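Local coordinates for STIL N-terminal domain-containing protein (Trichoplax adhaerens, PDB 5OI9), which probably acts in centriole assembly as a STIL protein, here as its N-terminal domain, perhaps by binding a CEP85-like partner, at residues 288-300 against 307-319. Residues are numbered along the deposited sequence; the frame is centred on the assembly and turned at random.
Sequences KIRDGSTGFILVL and KPEFWECSFSGKS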
loop_
_atom_site.group_PDB
_atom_site.type_symbol
_atom_site.label_atom_id
_atom_site.label_comp_id
_atom_site.label_asym_id
_atom_site.label_seq_id
_atom_site.Cartn_x
_atom_site.Cartn_y
_atom_site.Cartn_z
ATOM N N LYS A 288 -12.605 -19.409 5.548
ATOM C CA LYS A 288 -13.380 -18.194 5.299
ATOM C C LYS A 288 -14.725 -18.603 4.714
ATOM O O LYS A 288 -14.911 -18.644 3.497
ATOM C CB LYS A 288 -12.624 -17.251 4.371
ATOM C CG LYS A 288 -11.313 -16.727 4.943
ATOM C CD LYS A 288 -10.614 -15.759 3.985
ATOM C CE LYS A 288 -9.964 -16.485 2.816
ATOM N NZ LYS A 288 -9.197 -15.552 1.932
ATOM N N ILE A 289 -15.683 -18.910 5.596
ATOM C CA ILE A 289 -16.992 -19.381 5.150
ATOM C C ILE A 289 -17.851 -18.267 4.574
ATOM O O ILE A 289 -18.888 -18.546 3.962
ATOM C CB ILE A 289 -17.742 -20.086 6.298
ATOM C CG1 ILE A 289 -18.105 -19.092 7.402
ATOM C CG2 ILE A 289 -16.901 -21.225 6.852
ATOM C CD1 ILE A 289 -18.971 -19.688 8.500
ATOM N N ARG A 290 -17.453 -17.013 4.764
ATOM C CA ARG A 290 -18.020 -15.883 4.041
ATOM C C ARG A 290 -16.867 -15.121 3.407
ATOM O O ARG A 290 -15.885 -14.802 4.086
ATOM C CB ARG A 290 -18.836 -14.976 4.970
ATOM C CG ARG A 290 -20.121 -15.618 5.495
ATOM C CD ARG A 290 -21.159 -15.764 4.386
ATOM N NE ARG A 290 -22.367 -16.441 4.845
ATOM C CZ ARG A 290 -22.615 -17.734 4.659
ATOM N NH1 ARG A 290 -21.740 -18.494 4.015
ATOM N NH2 ARG A 290 -23.743 -18.265 5.110
ATOM N N ASP A 291 -16.971 -14.852 2.111
ATOM C CA ASP A 291 -15.863 -14.269 1.364
ATOM C C ASP A 291 -16.429 -13.251 0.377
ATOM O O ASP A 291 -17.547 -12.749 0.538
ATOM C CB ASP A 291 -15.029 -15.379 0.696
ATOM C CG ASP A 291 -15.843 -16.250 -0.253
ATOM O OD1 ASP A 291 -16.974 -15.871 -0.620
ATOM O OD2 ASP A 291 -15.341 -17.331 -0.632
ATOM N N GLY A 292 -15.655 -12.947 -0.667
ATOM C CA GLY A 292 -16.050 -11.903 -1.595
ATOM C C GLY A 292 -17.257 -12.258 -2.440
ATOM O O GLY A 292 -17.978 -11.366 -2.898
ATOM N N SER A 293 -17.496 -13.553 -2.656
ATOM C CA SER A 293 -18.621 -13.980 -3.483
ATOM C C SER A 293 -19.927 -13.989 -2.698
ATOM O O SER A 293 -20.974 -13.603 -3.227
ATOM C CB SER A 293 -18.345 -15.365 -4.067
ATOM O OG SER A 293 -17.130 -15.374 -4.796
ATOM N N THR A 294 -19.888 -14.438 -1.443
ATOM C CA THR A 294 -21.082 -14.453 -0.610
ATOM C C THR A 294 -21.356 -13.107 0.044
ATOM O O THR A 294 -22.477 -12.870 0.505
ATOM C CB THR A 294 -20.952 -15.523 0.477
ATOM O OG1 THR A 294 -19.892 -15.165 1.375
ATOM C CG2 THR A 294 -20.640 -16.873 -0.144
ATOM N N GLY A 295 -20.368 -12.219 0.079
ATOM C CA GLY A 295 -20.454 -11.038 0.910
ATOM C C GLY A 295 -19.933 -11.350 2.295
ATOM O O GLY A 295 -20.270 -12.394 2.863
ATOM N N PHE A 296 -19.091 -10.483 2.845
ATOM C CA PHE A 296 -18.559 -10.680 4.182
ATOM C C PHE A 296 -18.785 -9.415 4.994
ATOM O O PHE A 296 -19.057 -8.342 4.450
ATOM C CB PHE A 296 -17.070 -11.064 4.163
ATOM C CG PHE A 296 -16.171 -10.026 3.548
ATOM C CD1 PHE A 296 -15.532 -9.086 4.341
ATOM C CD2 PHE A 296 -15.946 -10.007 2.182
ATOM C CE1 PHE A 296 -14.693 -8.138 3.781
ATOM C CE2 PHE A 296 -15.110 -9.063 1.615
ATOM C CZ PHE A 296 -14.483 -8.127 2.415
ATOM N N ILE A 297 -18.691 -9.556 6.300
ATOM C CA ILE A 297 -19.092 -8.485 7.201
ATOM C C ILE A 297 -17.872 -7.658 7.572
ATOM O O ILE A 297 -16.753 -8.165 7.694
ATOM C CB ILE A 297 -19.809 -9.040 8.452
ATOM C CG1 ILE A 297 -20.498 -7.909 9.219
ATOM C CG2 ILE A 297 -18.829 -9.790 9.351
ATOM C CD1 ILE A 297 -21.553 -8.381 10.192
ATOM N N LEU A 298 -18.097 -6.357 7.723
ATOM C CA LEU A 298 -17.102 -5.431 8.244
ATOM C C LEU A 298 -17.708 -4.721 9.442
ATOM O O LEU A 298 -18.741 -4.058 9.313
ATOM C CB LEU A 298 -16.667 -4.420 7.178
ATOM C CG LEU A 298 -15.972 -3.152 7.683
ATOM C CD1 LEU A 298 -14.626 -3.476 8.315
ATOM C CD2 LEU A 298 -15.812 -2.154 6.543
ATOM N N VAL A 299 -17.089 -4.887 10.605
ATOM C CA VAL A 299 -17.459 -4.152 11.808
ATOM C C VAL A 299 -16.489 -2.985 11.914
ATOM O O VAL A 299 -15.301 -3.175 12.194
ATOM C CB VAL A 299 -17.422 -5.043 13.056
ATOM C CG1 VAL A 299 -17.877 -4.265 14.276
ATOM C CG2 VAL A 299 -18.296 -6.272 12.852
ATOM N N LEU A 300 -16.984 -1.776 11.667
ATOM C CA LEU A 300 -16.142 -0.595 11.510
ATOM C C LEU A 300 -16.285 0.293 12.739
ATOM O O LEU A 300 -17.336 0.909 12.949
ATOM C CB LEU A 300 -16.516 0.163 10.238
ATOM C CG LEU A 300 -15.556 1.270 9.799
ATOM C CD1 LEU A 300 -14.163 0.705 9.569
ATOM C CD2 LEU A 300 -16.076 1.950 8.543
ATOM N N LYS A 307 -20.736 4.149 18.445
ATOM C CA LYS A 307 -21.028 2.763 18.135
ATOM C C LYS A 307 -20.476 2.387 16.763
ATOM O O LYS A 307 -20.365 3.242 15.878
ATOM C CB LYS A 307 -22.537 2.494 18.164
ATOM C CG LYS A 307 -23.137 2.502 19.561
ATOM C CD LYS A 307 -24.509 1.844 19.572
ATOM C CE LYS A 307 -25.002 1.612 20.991
ATOM N NZ LYS A 307 -26.276 0.837 21.023
ATOM N N PRO A 308 -20.123 1.120 16.555
ATOM C CA PRO A 308 -19.547 0.718 15.268
ATOM C C PRO A 308 -20.589 0.695 14.162
ATOM O O PRO A 308 -21.793 0.574 14.399
ATOM C CB PRO A 308 -19.011 -0.690 15.548
ATOM C CG PRO A 308 -19.895 -1.200 16.638
ATOM C CD PRO A 308 -20.178 -0.003 17.506
ATOM N N GLU A 309 -20.099 0.818 12.935
ATOM C CA GLU A 309 -20.912 0.670 11.739
ATOM C C GLU A 309 -20.745 -0.735 11.176
ATOM O O GLU A 309 -19.665 -1.328 11.247
ATOM C CB GLU A 309 -20.523 1.695 10.671
ATOM C CG GLU A 309 -20.559 3.146 11.116
ATOM C CD GLU A 309 -20.052 4.084 10.033
ATOM O OE1 GLU A 309 -19.551 3.583 9.002
ATOM O OE2 GLU A 309 -20.156 5.318 10.210
ATOM N N PHE A 310 -21.824 -1.262 10.607
ATOM C CA PHE A 310 -21.834 -2.598 10.027
ATOM C C PHE A 310 -22.026 -2.498 8.521
ATOM O O PHE A 310 -22.930 -1.797 8.051
ATOM C CB PHE A 310 -22.933 -3.459 10.655
ATOM C CG PHE A 310 -22.692 -3.784 12.104
ATOM C CD1 PHE A 310 -22.962 -2.853 13.092
ATOM C CD2 PHE A 310 -22.193 -5.024 12.477
ATOM C CE1 PHE A 310 -22.740 -3.148 14.423
ATOM C CE2 PHE A 310 -21.972 -5.325 13.809
ATOM C CZ PHE A 310 -22.245 -4.384 14.781
ATOM N N TRP A 311 -21.169 -3.192 7.773
ATOM C CA TRP A 311 -21.216 -3.213 6.320
ATOM C C TRP A 311 -21.098 -4.645 5.825
ATOM O O TRP A 311 -20.398 -5.465 6.423
ATOM C CB TRP A 311 -20.080 -2.386 5.700
ATOM C CG TRP A 311 -20.079 -0.939 6.061
ATOM C CD1 TRP A 311 -19.707 -0.388 7.253
ATOM C CD2 TRP A 311 -20.447 0.153 5.212
ATOM N NE1 TRP A 311 -19.824 0.981 7.200
ATOM C CE2 TRP A 311 -20.278 1.338 5.956
ATOM C CE3 TRP A 311 -20.900 0.245 3.892
ATOM C CZ2 TRP A 311 -20.554 2.597 5.428
ATOM C CZ3 TRP A 311 -21.168 1.494 3.368
ATOM C CH2 TRP A 311 -20.997 2.654 4.135
ATOM N N GLU A 312 -21.784 -4.939 4.723
ATOM C CA GLU A 312 -21.557 -6.167 3.971
ATOM C C GLU A 312 -20.713 -5.829 2.750
ATOM O O GLU A 312 -21.139 -5.047 1.892
ATOM C CB GLU A 312 -22.867 -6.829 3.546
ATOM C CG GLU A 312 -22.644 -8.096 2.722
ATOM C CD GLU A 312 -23.908 -8.916 2.527
ATOM O OE1 GLU A 312 -24.417 -8.968 1.389
ATOM O OE2 GLU A 312 -24.387 -9.510 3.512
ATOM N N CYS A 313 -19.522 -6.414 2.676
ATOM C CA CYS A 313 -18.582 -6.152 1.597
ATOM C C CYS A 313 -18.536 -7.338 0.647
ATOM O O CYS A 313 -18.631 -8.493 1.075
ATOM C CB CYS A 313 -17.182 -5.872 2.144
ATOM S SG CYS A 313 -17.131 -4.583 3.401
ATOM N N SER A 314 -18.382 -7.051 -0.641
ATOM C CA SER A 314 -18.321 -8.094 -1.651
ATOM C C SER A 314 -17.358 -7.689 -2.753
ATOM O O SER A 314 -17.106 -6.503 -2.982
ATOM C CB SER A 314 -19.703 -8.384 -2.251
ATOM O OG SER A 314 -20.166 -7.282 -3.011
ATOM N N PHE A 315 -16.813 -8.695 -3.428
ATOM C CA PHE A 315 -16.028 -8.492 -4.634
ATOM C C PHE A 315 -16.316 -9.629 -5.597
ATOM O O PHE A 315 -16.405 -10.790 -5.187
ATOM C CB PHE A 315 -14.525 -8.428 -4.350
ATOM C CG PHE A 315 -13.689 -8.400 -5.592
ATOM C CD1 PHE A 315 -13.792 -7.345 -6.484
ATOM C CD2 PHE A 315 -12.817 -9.435 -5.883
ATOM C CE1 PHE A 315 -13.033 -7.315 -7.639
ATOM C CE2 PHE A 315 -12.052 -9.410 -7.035
ATOM C CZ PHE A 315 -12.161 -8.350 -7.915
ATOM N N SER A 316 -16.453 -9.291 -6.877
ATOM C CA SER A 316 -16.815 -10.283 -7.877
ATOM C C SER A 316 -16.066 -10.153 -9.196
ATOM O O SER A 316 -16.253 -11.007 -10.067
ATOM C CB SER A 316 -18.321 -10.214 -8.152
ATOM O OG SER A 316 -18.687 -8.949 -8.675
ATOM N N GLY A 317 -15.227 -9.132 -9.376
ATOM C CA GLY A 317 -14.534 -8.907 -10.630
ATOM C C GLY A 317 -13.322 -9.795 -10.819
ATOM O O GLY A 317 -13.258 -10.921 -10.314
ATOM N N LYS A 318 -12.341 -9.278 -11.559
ATOM C CA LYS A 318 -11.141 -10.031 -11.903
ATOM C C LYS A 318 -10.118 -9.925 -10.780
ATOM O O LYS A 318 -9.767 -8.820 -10.351
ATOM C CB LYS A 318 -10.548 -9.523 -13.218
ATOM C CG LYS A 318 -11.506 -9.587 -14.396
ATOM C CD LYS A 318 -11.946 -11.014 -14.671
ATOM C CE LYS A 318 -12.876 -11.086 -15.870
ATOM N NZ LYS A 318 -13.225 -12.493 -16.203
ATOM N N SER A 319 -9.623 -11.078 -10.325
ATOM C CA SER A 319 -8.766 -11.124 -9.147
ATOM C C SER A 319 -7.337 -10.675 -9.432
ATOM O O SER A 319 -6.696 -10.084 -8.557
ATOM C CB SER A 319 -8.756 -12.541 -8.567
ATOM O OG SER A 319 -7.865 -12.636 -7.469
#
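Phe-296, Leu-298 and Leu-300 pair through their backbones with Cys-313, Trp-311 and Glu-309, each pair closed by two N-H...O bonds, making the antiparallel ladder of a beta hairpin; the short strand axes pass 4.6 Å apart, their N-to-C directions 145° from each other. Phe-296 N to Cys-313 O is 2.7 Å. Beyond the ladder, Phe-315 N reaches Gly-292 O at 3.0 Å, where an Asx turn on Asp-291 curls the chain back. Gly-295, with positive phi, brings its CA 3.1 Å from Cys-313 O.

Phe-296 CG lies between the backbone N and the carbonyl carbon (chi1 61°), which brings the ring over Cys-313, whose CB sits over one face, 3.5 Å from Phe-296 CZ. Cys-313 SG goes on to Leu-298 CB, 3.8 Å away. Trading Phe-296 for an alanine would probably leave Cys-313 CB without its ring cover and open a gap toward helix 270-281. Farther along, Trp-311 NE1 donates almost in its ring plane to Glu-309 OE1 (3.2 Å), which steadies the indole beside Leu-300 CD2. On the opposite face of the sheet, Ile-297 CD1 meets the edge of the Phe-310 ring and Val-299 CG2 lies 3.9 Å from Phe-310 CE2.

Helix 270-281 covers the Phe-296 and Leu-298 face through Cys-276, Leu-280 and Val-272. On the Ile-297 face, Glu-312 OE2 accepts from Trp-18 NE1, which also touches Ile-297, and hydrogen-bonds Ser-20 OG. The hairpin lies inside a mixed sheet, with strand 256-264 parallel to 296-302 and strand 196-200 antiparallel to 309-314.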